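Local coordinates for protein ATP-citrate lyase beta-subunit (Chlorobium limicola, PDB 6HXJ) that probably takes part in ATP-dependent citrate cleavage, which turns citrate and CoA into oxaloacetate and acetyl-CoA with hydrolysis of ATP to ADP and phosphate, at residues 18-26 against 90-98; 116-124 against 151-161. All coordinates share one frame; numbering follows the deposited sequence.

Interaction 1: residues 18-26 against 90-98; sequences IPVPNYVVI and IGQVIIAEM
CG of Glu97 lies between its own backbone N and carbonyl carbon (chi1 56°), and from there the extended chain carries the carboxylate slantwise across the Asn22 side chain, the two flat groups turned 38° apart. Asn22 N donates to Glu97 OE2 over 3.1 Å, approaching from above the carboxylate plane, 47° out of it. In exchange, Glu97 N donates to Asn22 O, also at 3.1 Å, so one residue pair is joined by a side-chain bond and a backbone bond. A glutamate suits this place because its length lets the acid reach back to the opposing main chain.

Beyond this pair run the antiparallel strands 23-25 and 93-96, with axes 4.7 Å apart. Val24 and Ile95 form a hydrogen-bonded pair, Val24 N to Ile95 O being 3.0 Å, while Ile26 and Val93 exchange two further backbone bonds. On one face, the small Ala96 lets Tyr23 come close, CB to CB 3.8 Å. On the same face Ile94, its CG1 anti to N, extends CD1 to within 3.9 Å of Tyr23 CD1, meeting the ring obliquely; the tyrosine also touches Met10 of helix 6-15. The other face carries Val24 and Ile95, and here Ile95 CD1 meets Ile26 CG1 at 3.6 Å. Beta-branched residues favour such extended backbone. Strand 93-96 is the middle one of a small three-stranded sheet, its far edge bonded through Ile94 to Lys50. The chemistry implies an edge strand held mainly by main-chain bonds and aliphatic contacts, one carboxylate adding a side-chain acceptor for the backbone N of Asn22.

Interaction 2: residues 116-124 against 151-161; sequences AELLISKHG and LTELAKDAGFE
The Phe160 ring has CG of Lys122 over one face, a CH-pi contact 3.9 Å from CG to the ring centroid, while Ser121 O and Ala155 O lie at its edge, in the ring plane. This is helix-on-sheet packing within the ATP-grasp region: helix 151-158 lies over strand 116-121, their axes 8.3 Å apart and inclined at 44°. The helix ends in a Schellman motif, in which Phe160 N bonds back to Ala155 O, and Gly159 takes the positive phi that a residue without a side chain adopts readily. The turn delivers Phe160 into the interface, where its ring also meets Phe105 edge to face.

The lysine chain, extended beyond CG, slides past the ring and carries its ammonium group on to the helix end. There Lys122 NZ donates to Gly159 O at 2.8 Å, from 53° above the carbonyl plane. Lys122 NZ also forms a salt bridge with Glu161 OE2 at 3.2 Å. Lysine fits because its methylenes are greasy enough for an aromatic face and its tip is charged. With an alanine here, the Glu161 carboxylate would probably lose its charged mate, and the Phe160 face its aliphatic cover.

Deeper in, alternate strand residues turn branched aliphatic groups to the helix. Ile120 and Leu154 pass in opposite directions, CG2 of the isoleucine 3.7 Å from CG of the leucine; Val168 of helix 163-181 packs on Ile120 too. Ala158, small enough to bring the helix close, offers its CB to the same Ile120 CG2. Farther back along the strand, Leu118 CD2 touches Leu151 CD2 at 3.7 Å.

In the fold
Both contacts belong to the ATP-grasp region, but to different sheets. Interaction 1 closes the small three-stranded sheet, and interaction 2 covers the six-stranded antiparallel sheet with a helix. They follow one another along the chain, with centres 27 Å apart and nearest atoms about 10 Å apart, and do not touch. A backbone bond from Pro19 to Ala203 ties the 18-26 segment to strand 200-210 of the larger sheet, to which strand 115-121 also belongs. ATP-grasp proteins usually bind nucleotide between two subdomains, and the pair of sheets is consistent with that plan. The ligand in this crystal, however, is coenzyme A.

Interaction 1: residues 18-26 against 90-98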
loop_
_atom_site.group_PDB
_atom_site.type_symbol
_atom_site.label_atom_id
_atom_site.label_comp_id
_atom_site.label_asym_id
_atom_site.label_seq_id
_atom_site.Cartn_x
_atom_site.Cartn_y
_atom_site.Cartn_z
ATOM N N ILE A 18 -46.442 -12.853 51.521
ATOM C CA ILE A 18 -47.662 -12.206 51.991
ATOM C C ILE A 18 -48.790 -13.225 51.853
ATOM O O ILE A 18 -48.967 -13.798 50.769
ATOM C CB ILE A 18 -47.948 -10.883 51.251
ATOM C CG1 ILE A 18 -46.826 -9.862 51.504
ATOM C CG2 ILE A 18 -49.337 -10.327 51.612
ATOM C CD1 ILE A 18 -46.855 -8.656 50.603
ATOM N N PRO A 19 -49.522 -13.493 52.958
ATOM C CA PRO A 19 -50.593 -14.493 52.910
ATOM C C PRO A 19 -51.587 -14.262 51.785
ATOM O O PRO A 19 -52.231 -13.226 51.752
ATOM C CB PRO A 19 -51.228 -14.353 54.286
ATOM C CG PRO A 19 -50.140 -13.855 55.165
ATOM C CD PRO A 19 -49.403 -12.898 54.307
ATOM N N VAL A 20 -51.644 -15.177 50.824
ATOM C CA VAL A 20 -52.547 -15.050 49.681
ATOM C C VAL A 20 -53.267 -16.376 49.431
ATOM O O VAL A 20 -52.634 -17.434 49.517
ATOM C CB VAL A 20 -51.831 -14.545 48.391
ATOM C CG1 VAL A 20 -51.299 -13.130 48.557
ATOM C CG2 VAL A 20 -50.725 -15.492 47.964
ATOM N N PRO A 21 -54.569 -16.337 49.072
ATOM C CA PRO A 21 -55.280 -17.575 48.762
ATOM C C PRO A 21 -54.724 -18.227 47.505
ATOM O O PRO A 21 -54.267 -17.529 46.592
ATOM C CB PRO A 21 -56.712 -17.098 48.531
ATOM C CG PRO A 21 -56.585 -15.698 48.113
ATOM C CD PRO A 21 -55.449 -15.169 48.899
ATOM N N ASN A 22 -54.752 -19.564 47.471
ATOM C CA ASN A 22 -54.284 -20.314 46.314
ATOM C C ASN A 22 -55.135 -19.904 45.132
ATOM O O ASN A 22 -56.355 -19.815 45.244
ATOM C CB ASN A 22 -54.350 -21.816 46.555
ATOM C CG ASN A 22 -53.472 -22.296 47.689
ATOM O OD1 ASN A 22 -52.365 -21.793 47.915
ATOM N ND2 ASN A 22 -53.962 -23.267 48.453
ATOM N N TYR A 23 -54.482 -19.562 44.032
ATOM C CA TYR A 23 -55.171 -19.086 42.851
ATOM C C TYR A 23 -54.547 -19.667 41.605
ATOM O O TYR A 23 -53.402 -20.128 41.619
ATOM C CB TYR A 23 -55.126 -17.538 42.807
ATOM C CG TYR A 23 -53.747 -16.971 42.529
ATOM C CD1 TYR A 23 -53.194 -17.027 41.256
ATOM C CD2 TYR A 23 -52.964 -16.451 43.556
ATOM C CE1 TYR A 23 -51.899 -16.573 41.009
ATOM C CE2 TYR A 23 -51.680 -15.964 43.314
ATOM C CZ TYR A 23 -51.159 -16.005 42.033
ATOM O OH TYR A 23 -49.886 -15.545 41.805
ATOM N N VAL A 24 -55.307 -19.624 40.518
ATOM C CA VAL A 24 -54.900 -20.096 39.196
ATOM C C VAL A 24 -55.500 -19.182 38.144
ATOM O O VAL A 24 -56.658 -18.772 38.252
ATOM C CB VAL A 24 -55.202 -21.599 38.918
ATOM C CG1 VAL A 24 -54.143 -22.507 39.538
ATOM C CG2 VAL A 24 -56.617 -22.006 39.359
ATOM N N VAL A 25 -54.689 -18.828 37.146
ATOM C CA VAL A 25 -55.088 -17.951 36.046
ATOM C C VAL A 25 -55.153 -18.757 34.756
ATOM O O VAL A 25 -54.194 -19.441 34.400
ATOM C CB VAL A 25 -54.235 -16.652 35.956
ATOM C CG1 VAL A 25 -52.764 -16.940 35.631
ATOM C CG2 VAL A 25 -54.836 -15.655 34.970
ATOM N N ILE A 26 -56.321 -18.731 34.101
ATOM C CA ILE A 26 -56.589 -19.494 32.870
ATOM C C ILE A 26 -57.214 -18.633 31.768
ATOM O O ILE A 26 -57.933 -17.684 32.069
ATOM C CB ILE A 26 -57.425 -20.781 33.154
ATOM C CG1 ILE A 26 -58.762 -20.481 33.877
ATOM C CG2 ILE A 26 -56.610 -21.816 33.924
ATOM C CD1 ILE A 26 -59.993 -20.368 33.017
ATOM N N ILE A 90 -63.749 -10.308 27.266
ATOM C CA ILE A 90 -63.119 -11.169 28.272
ATOM C C ILE A 90 -62.303 -12.244 27.553
ATOM O O ILE A 90 -62.752 -12.772 26.534
ATOM C CB ILE A 90 -64.135 -11.753 29.315
ATOM C CG1 ILE A 90 -64.852 -10.617 30.080
ATOM C CG2 ILE A 90 -63.443 -12.706 30.317
ATOM C CD1 ILE A 90 -66.187 -10.990 30.739
ATOM N N GLY A 91 -61.098 -12.501 28.063
ATOM C CA GLY A 91 -60.179 -13.500 27.530
ATOM C C GLY A 91 -59.364 -14.242 28.573
ATOM O O GLY A 91 -58.550 -15.098 28.217
ATOM N N GLN A 92 -59.572 -13.919 29.867
ATOM C CA GLN A 92 -58.847 -14.512 30.984
ATOM C C GLN A 92 -59.732 -14.563 32.209
ATOM O O GLN A 92 -60.510 -13.646 32.455
ATOM C CB GLN A 92 -57.600 -13.683 31.280
ATOM C CG GLN A 92 -56.378 -14.494 31.673
ATOM C CD GLN A 92 -55.181 -13.603 31.894
ATOM O OE1 GLN A 92 -55.301 -12.386 32.100
ATOM N NE2 GLN A 92 -53.996 -14.195 31.867
ATOM N N VAL A 93 -59.612 -15.644 32.978
ATOM C CA VAL A 93 -60.404 -15.894 34.184
ATOM C C VAL A 93 -59.497 -16.413 35.294
ATOM O O VAL A 93 -58.607 -17.230 35.042
ATOM C CB VAL A 93 -61.584 -16.864 33.869
ATOM C CG1 VAL A 93 -62.165 -17.525 35.121
ATOM C CG2 VAL A 93 -62.686 -16.162 33.082
ATOM N N ILE A 94 -59.725 -15.918 36.513
ATOM C CA ILE A 94 -59.004 -16.310 37.714
ATOM C C ILE A 94 -59.918 -17.117 38.633
ATOM O O ILE A 94 -61.113 -16.836 38.730
ATOM C CB ILE A 94 -58.333 -15.109 38.427
ATOM C CG1 ILE A 94 -57.625 -15.545 39.721
ATOM C CG2 ILE A 94 -59.295 -13.936 38.664
ATOM C CD1 ILE A 94 -56.195 -15.030 39.903
ATOM N N ILE A 95 -59.358 -18.137 39.275
ATOM C CA ILE A 95 -60.086 -18.986 40.193
ATOM C C ILE A 95 -59.244 -19.089 41.444
ATOM O O ILE A 95 -58.134 -19.602 41.372
ATOM C CB ILE A 95 -60.335 -20.380 39.544
ATOM C CG1 ILE A 95 -61.171 -20.291 38.243
ATOM C CG2 ILE A 95 -60.984 -21.379 40.502
ATOM C CD1 ILE A 95 -60.422 -20.707 37.047
ATOM N N ALA A 96 -59.759 -18.612 42.585
ATOM C CA ALA A 96 -59.056 -18.692 43.864
ATOM C C ALA A 96 -59.972 -19.321 44.925
ATOM O O ALA A 96 -61.187 -19.145 44.861
ATOM C CB ALA A 96 -58.602 -17.305 44.310
ATOM N N GLU A 97 -59.393 -20.015 45.929
ATOM C CA GLU A 97 -60.139 -20.658 47.027
ATOM C C GLU A 97 -60.788 -19.638 47.998
ATOM O O GLU A 97 -60.106 -18.698 48.443
ATOM C CB GLU A 97 -59.252 -21.657 47.792
ATOM C CG GLU A 97 -57.961 -21.071 48.356
ATOM C CD GLU A 97 -56.989 -22.012 49.049
ATOM O OE1 GLU A 97 -57.210 -23.245 49.027
ATOM O OE2 GLU A 97 -55.980 -21.508 49.593
ATOM N N MET A 98 -62.103 -19.816 48.286
ATOM C CA MET A 98 -62.871 -18.938 49.164
ATOM C C MET A 98 -63.693 -19.773 50.132
ATOM O O MET A 98 -64.873 -20.035 49.887
ATOM C CB MET A 98 -63.778 -17.987 48.353
ATOM C CG MET A 98 -64.174 -16.739 49.103
ATOM S SD MET A 98 -62.831 -15.514 49.199
ATOM C CE MET A 98 -63.629 -14.080 48.458
#

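Interaction 2: residues 116-124 against 151-161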
loop_
_atom_site.group_PDB
_atom_site.type_symbol
_atom_site.label_atom_id
_atom_site.label_comp_id
_atom_site.label_asym_id
_atom_site.label_seq_id
_atom_site.Cartn_x
_atom_site.Cartn_y
_atom_site.Cartn_z
ATOM N N ALA A 116 -44.002 6.690 52.104
ATOM C CA ALA A 116 -45.345 6.152 52.038
ATOM C C ALA A 116 -46.080 6.300 53.347
ATOM O O ALA A 116 -45.527 6.773 54.337
ATOM C CB ALA A 116 -45.205 4.681 51.671
ATOM N N GLU A 117 -47.353 5.934 53.336
ATOM C CA GLU A 117 -48.215 5.962 54.503
ATOM C C GLU A 117 -48.904 4.609 54.613
ATOM O O GLU A 117 -49.463 4.125 53.621
ATOM C CB GLU A 117 -49.253 7.064 54.364
ATOM C CG GLU A 117 -49.894 7.472 55.674
ATOM C CD GLU A 117 -50.883 8.618 55.568
ATOM O OE1 GLU A 117 -51.735 8.600 54.646
ATOM O OE2 GLU A 117 -50.800 9.541 56.411
ATOM N N LEU A 118 -48.831 3.990 55.796
ATOM C CA LEU A 118 -49.457 2.712 56.040
ATOM C C LEU A 118 -50.712 2.945 56.839
ATOM O O LEU A 118 -50.642 3.474 57.941
ATOM C CB LEU A 118 -48.485 1.776 56.755
ATOM C CG LEU A 118 -48.965 0.363 57.095
ATOM C CD1 LEU A 118 -49.251 -0.482 55.860
ATOM C CD2 LEU A 118 -47.974 -0.329 57.961
ATOM N N LEU A 119 -51.863 2.615 56.256
ATOM C CA LEU A 119 -53.157 2.771 56.910
ATOM C C LEU A 119 -53.599 1.381 57.337
ATOM O O LEU A 119 -53.517 0.435 56.546
ATOM C CB LEU A 119 -54.190 3.440 55.970
ATOM C CG LEU A 119 -54.189 4.979 55.929
ATOM C CD1 LEU A 119 -52.994 5.513 55.209
ATOM C CD2 LEU A 119 -55.414 5.505 55.237
ATOM N N ILE A 120 -54.003 1.243 58.606
ATOM C CA ILE A 120 -54.446 -0.035 59.151
ATOM C C ILE A 120 -55.816 0.084 59.837
ATOM O O ILE A 120 -56.084 1.050 60.539
ATOM C CB ILE A 120 -53.352 -0.677 60.065
ATOM C CG1 ILE A 120 -53.639 -2.168 60.321
ATOM C CG2 ILE A 120 -53.109 0.108 61.383
ATOM C CD1 ILE A 120 -52.507 -2.889 60.880
ATOM N N SER A 121 -56.671 -0.910 59.641
ATOM C CA SER A 121 -57.972 -0.934 60.311
ATOM C C SER A 121 -58.349 -2.340 60.718
ATOM O O SER A 121 -58.027 -3.301 60.022
ATOM C CB SER A 121 -59.064 -0.341 59.428
ATOM O OG SER A 121 -60.211 -0.048 60.205
ATOM N N LYS A 122 -59.040 -2.458 61.846
ATOM C CA LYS A 122 -59.542 -3.741 62.345
ATOM C C LYS A 122 -60.891 -4.043 61.682
ATOM O O LYS A 122 -61.305 -5.199 61.638
ATOM C CB LYS A 122 -59.683 -3.690 63.870
ATOM C CG LYS A 122 -59.292 -4.982 64.569
ATOM C CD LYS A 122 -59.357 -4.846 66.088
ATOM C CE LYS A 122 -59.275 -6.190 66.769
ATOM N NZ LYS A 122 -59.757 -6.125 68.173
ATOM N N HIS A 123 -61.558 -2.986 61.174
ATOM C CA HIS A 123 -62.844 -3.037 60.486
ATOM C C HIS A 123 -62.655 -3.154 58.991
ATOM O O HIS A 123 -62.816 -2.178 58.259
ATOM C CB HIS A 123 -63.691 -1.800 60.814
ATOM C CG HIS A 123 -64.118 -1.744 62.239
ATOM N ND1 HIS A 123 -65.018 -2.658 62.759
ATOM C CD2 HIS A 123 -63.755 -0.880 63.213
ATOM C CE1 HIS A 123 -65.170 -2.322 64.029
ATOM N NE2 HIS A 123 -64.430 -1.256 64.346
ATOM N N GLY A 124 -62.349 -4.357 58.537
ATOM C CA GLY A 124 -62.142 -4.633 57.125
ATOM C C GLY A 124 -63.385 -5.081 56.399
ATOM O O GLY A 124 -64.368 -5.489 57.013
ATOM N N LEU A 151 -44.589 -1.628 64.148
ATOM C CA LEU A 151 -45.733 -2.119 63.410
ATOM C C LEU A 151 -46.673 -2.855 64.347
ATOM O O LEU A 151 -47.874 -2.624 64.282
ATOM C CB LEU A 151 -45.271 -2.971 62.234
ATOM C CG LEU A 151 -44.523 -2.162 61.134
ATOM C CD1 LEU A 151 -43.862 -3.055 60.142
ATOM C CD2 LEU A 151 -45.400 -1.098 60.491
ATOM N N THR A 152 -46.130 -3.656 65.281
ATOM C CA THR A 152 -46.954 -4.333 66.283
ATOM C C THR A 152 -47.677 -3.286 67.134
ATOM O O THR A 152 -48.879 -3.406 67.326
ATOM C CB THR A 152 -46.212 -5.406 67.102
ATOM O OG1 THR A 152 -45.546 -4.848 68.223
ATOM C CG2 THR A 152 -45.276 -6.265 66.283
ATOM N N GLU A 153 -46.972 -2.227 67.569
ATOM C CA GLU A 153 -47.571 -1.122 68.330
ATOM C C GLU A 153 -48.632 -0.450 67.487
ATOM O O GLU A 153 -49.695 -0.118 68.007
ATOM C CB GLU A 153 -46.496 -0.100 68.744
ATOM C CG GLU A 153 -46.987 1.218 69.321
ATOM C CD GLU A 153 -46.095 2.395 68.975
ATOM O OE1 GLU A 153 -46.124 2.841 67.803
ATOM O OE2 GLU A 153 -45.361 2.867 69.875
ATOM N N LEU A 154 -48.347 -0.248 66.188
ATOM C CA LEU A 154 -49.310 0.353 65.279
ATOM C C LEU A 154 -50.554 -0.524 65.267
ATOM O O LEU A 154 -51.648 -0.008 65.462
ATOM C CB LEU A 154 -48.779 0.564 63.859
ATOM C CG LEU A 154 -49.849 1.148 62.905
ATOM C CD1 LEU A 154 -50.357 2.513 63.368
ATOM C CD2 LEU A 154 -49.417 1.146 61.467
ATOM N N ALA A 155 -50.383 -1.838 65.095
ATOM C CA ALA A 155 -51.483 -2.777 65.147
ATOM C C ALA A 155 -52.198 -2.628 66.495
ATOM O O ALA A 155 -53.415 -2.479 66.520
ATOM C CB ALA A 155 -50.961 -4.188 64.976
ATOM N N LYS A 156 -51.440 -2.583 67.600
ATOM C CA LYS A 156 -51.987 -2.433 68.946
ATOM C C LYS A 156 -52.874 -1.200 69.106
ATOM O O LYS A 156 -53.942 -1.302 69.705
ATOM C CB LYS A 156 -50.870 -2.465 69.978
ATOM C CG LYS A 156 -50.574 -3.899 70.408
ATOM C CD LYS A 156 -49.576 -4.003 71.546
ATOM C CE LYS A 156 -49.316 -5.447 71.920
ATOM N NZ LYS A 156 -48.671 -5.578 73.265
ATOM N N ASP A 157 -52.473 -0.071 68.519
ATOM C CA ASP A 157 -53.233 1.180 68.530
ATOM C C ASP A 157 -54.576 0.997 67.852
ATOM O O ASP A 157 -55.547 1.626 68.253
ATOM C CB ASP A 157 -52.465 2.274 67.768
ATOM C CG ASP A 157 -51.158 2.753 68.403
ATOM O OD1 ASP A 157 -51.055 2.727 69.660
ATOM O OD2 ASP A 157 -50.286 3.273 67.655
ATOM N N ALA A 158 -54.611 0.221 66.765
ATOM C CA ALA A 158 -55.833 -0.043 66.015
ATOM C C ALA A 158 -56.846 -0.836 66.837
ATOM O O ALA A 158 -58.041 -0.568 66.736
ATOM C CB ALA A 158 -55.513 -0.754 64.711
ATOM N N GLY A 159 -56.360 -1.763 67.662
ATOM C CA GLY A 159 -57.192 -2.607 68.511
ATOM C C GLY A 159 -56.765 -4.059 68.508
ATOM O O GLY A 159 -57.437 -4.898 69.107
ATOM N N PHE A 160 -55.632 -4.374 67.850
ATOM C CA PHE A 160 -55.093 -5.739 67.764
ATOM C C PHE A 160 -54.419 -6.172 69.069
ATOM O O PHE A 160 -53.604 -5.435 69.620
ATOM C CB PHE A 160 -54.144 -5.882 66.563
ATOM C CG PHE A 160 -54.841 -5.701 65.235
ATOM C CD1 PHE A 160 -54.922 -4.448 64.636
ATOM C CD2 PHE A 160 -55.440 -6.778 64.594
ATOM C CE1 PHE A 160 -55.593 -4.275 63.426
ATOM C CE2 PHE A 160 -56.104 -6.602 63.383
ATOM C CZ PHE A 160 -56.176 -5.354 62.804
ATOM N N GLU A 161 -54.779 -7.349 69.568
ATOM C CA GLU A 161 -54.263 -7.859 70.832
ATOM C C GLU A 161 -53.296 -9.026 70.747
ATOM O O GLU A 161 -53.535 -9.978 70.001
ATOM C CB GLU A 161 -55.417 -8.369 71.700
ATOM C CG GLU A 161 -56.437 -7.294 72.028
ATOM C CD GLU A 161 -57.888 -7.697 71.836
ATOM O OE1 GLU A 161 -58.391 -8.513 72.642
ATOM O OE2 GLU A 161 -58.534 -7.167 70.902
#